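Local coordinates for basic blue protein (Cucumis sativus, PDB 2CBP) that binds a single type 1 copper ion and, as a blue copper protein of the phytocyanin family, probably serves as an electron carrier, at residues M38-V43 / F77-P82. Sequence-based numbering, arbitrary orientation. Where two conformers were deposited one is given.
Sequences MHNVVV and FICNFP. With CU (copper (II) ion), chain B.
Asn40 meets Asn80 through both ends of its amide: ND2 of Asn40 donates to OD1 of Asn80 at 2.8 Å, nearly straight at 161°, and OD1 of Asn40 accepts from the backbone N of Asn80 at 2.9 Å. In the first bond the donor stands above the plane of the Asn80 carbonyl, the two amides being turned 60° apart; the second arrives on a lone pair in the plane of the Asn40 carbonyl. With CG lying between its backbone N and carbonyl carbon (chi1 59°), Asn40 brings its amide across to the other segment, where OD1 also lies 3.6 Å from SG of Cys79. Asparagine suits this place because one short, buried side chain supplies both an acceptor and a donor. With an alanine here, Asn80 N would probably lose its acceptor and Asn80 OD1 its donor, and the Asn80 amide would be likely to turn more easily. Asn80 is steadied further by a hydrogen bond from its ND2 to Thr54.

The copper joins the segments next to this pair, bound by ND1 of His39 at 1.9 Å and SG of Cys79 at 2.2 Å. SG lies at the edge of the imidazole and in its plane, while His84 and Met89 complete the site. Phe81 lays one ring face against the Met38-His39 backbone, its CD2 3.3 Å from Met38 O, a flat side chain fitting a flat peptide. Farther along, Val42 and Ile78, an antiparallel hydrogen-bonded pair, share one sheet face; on the other, Val43 CG2 lies alongside the Phe77 ring. Beta-branched residues suit this extended backbone. In this cupredoxin site both ligands sit in loops beside the paired strands, and the asparagine bonds, tying the backbone just after Cys79 to the His39 segment, are consistent with holding them in position for copper.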
# COMPACT_ATOMS: atom_id res chain seq x y z
N MET A 38 -2.74 12.68 8.04
CA MET A 38 -2.72 13.01 6.64
C MET A 38 -2.80 11.89 5.63
O MET A 38 -2.95 12.18 4.43
CB MET A 38 -1.34 13.73 6.36
CG MET A 38 -1.14 14.86 7.33
SD MET A 38 0.15 16.01 6.86
CE MET A 38 1.50 14.86 6.49
N HIS A 39 -2.64 10.67 6.09
CA HIS A 39 -2.64 9.48 5.23
C HIS A 39 -3.11 8.23 5.97
O HIS A 39 -3.17 8.19 7.18
CB HIS A 39 -1.22 9.23 4.71
CG HIS A 39 -0.53 10.29 3.92
ND1 HIS A 39 -0.85 10.57 2.58
CD2 HIS A 39 0.49 11.11 4.31
CE1 HIS A 39 -0.04 11.54 2.24
NE2 HIS A 39 0.78 11.90 3.24
N ASN A 40 -3.43 7.20 5.19
CA ASN A 40 -3.88 5.90 5.67
C ASN A 40 -3.38 4.85 4.64
O ASN A 40 -2.78 5.17 3.62
CB ASN A 40 -5.40 5.76 5.92
CG ASN A 40 -6.25 6.02 4.71
OD1 ASN A 40 -5.78 5.93 3.55
ND2 ASN A 40 -7.52 6.41 4.90
N VAL A 41 -3.66 3.61 5.02
CA VAL A 41 -3.32 2.44 4.17
C VAL A 41 -4.63 1.67 4.05
O VAL A 41 -5.23 1.29 5.09
CB VAL A 41 -2.16 1.60 4.75
CG1 VAL A 41 -1.87 0.36 3.91
CG2 VAL A 41 -0.90 2.42 4.99
N VAL A 42 -5.06 1.44 2.83
CA VAL A 42 -6.31 0.72 2.56
C VAL A 42 -6.00 -0.47 1.64
O VAL A 42 -5.34 -0.29 0.59
CB VAL A 42 -7.37 1.69 1.98
CG1 VAL A 42 -8.76 1.08 1.82
CG2 VAL A 42 -7.44 3.02 2.73
N VAL A 43 -6.49 -1.60 2.05
CA VAL A 43 -6.32 -2.87 1.32
C VAL A 43 -7.53 -3.08 0.41
O VAL A 43 -8.65 -3.34 0.88
CB VAL A 43 -6.14 -4.04 2.31
CG1 VAL A 43 -5.79 -5.31 1.53
CG2 VAL A 43 -5.12 -3.73 3.37
N PHE A 77 -2.77 -1.82 -2.42
CA PHE A 77 -2.88 -0.83 -1.34
C PHE A 77 -2.99 0.58 -1.95
O PHE A 77 -2.29 0.97 -2.89
CB PHE A 77 -1.67 -0.84 -0.36
CG PHE A 77 -1.31 -2.20 0.15
CD1 PHE A 77 -0.44 -3.01 -0.61
CD2 PHE A 77 -1.85 -2.67 1.33
CE1 PHE A 77 -0.13 -4.30 -0.17
CE2 PHE A 77 -1.55 -3.97 1.80
CZ PHE A 77 -0.69 -4.76 1.02
N ILE A 78 -3.88 1.35 -1.29
CA ILE A 78 -4.05 2.74 -1.71
C ILE A 78 -4.20 3.60 -0.43
O ILE A 78 -4.43 3.05 0.65
CB ILE A 78 -5.26 3.01 -2.59
CG1 ILE A 78 -6.54 2.82 -1.78
CG2 ILE A 78 -5.31 2.13 -3.83
CD1 ILE A 78 -7.86 3.10 -2.51
N CYS A 79 -4.05 4.88 -0.63
CA CYS A 79 -4.28 5.88 0.45
C CYS A 79 -5.65 6.46 -0.02
O CYS A 79 -5.65 6.85 -1.21
CB CYS A 79 -3.24 6.93 0.63
SG CYS A 79 -3.78 8.32 1.67
N ASN A 80 -6.67 6.45 0.80
CA ASN A 80 -7.96 6.97 0.31
C ASN A 80 -8.34 8.38 0.74
O ASN A 80 -9.52 8.76 0.54
CB ASN A 80 -9.09 5.96 0.38
CG ASN A 80 -9.69 5.78 1.76
OD1 ASN A 80 -9.27 6.44 2.71
ND2 ASN A 80 -10.67 4.89 1.80
N PHE A 81 -7.44 9.16 1.24
CA PHE A 81 -7.64 10.60 1.54
C PHE A 81 -7.94 11.19 0.15
O PHE A 81 -7.44 10.72 -0.88
CB PHE A 81 -6.37 11.21 2.14
CG PHE A 81 -6.30 11.13 3.64
CD1 PHE A 81 -6.33 9.91 4.30
CD2 PHE A 81 -6.22 12.30 4.38
CE1 PHE A 81 -6.27 9.86 5.71
CE2 PHE A 81 -6.16 12.28 5.77
CZ PHE A 81 -6.20 11.07 6.42
N PRO A 82 -8.79 12.19 0.09
CA PRO A 82 -9.19 12.80 -1.18
C PRO A 82 -8.03 13.21 -2.03
O PRO A 82 -7.14 14.00 -1.67
CB PRO A 82 -10.14 13.93 -0.80
CG PRO A 82 -10.69 13.54 0.57
CD PRO A 82 -9.48 12.84 1.24
CU CU B . -2.24 9.81 1.49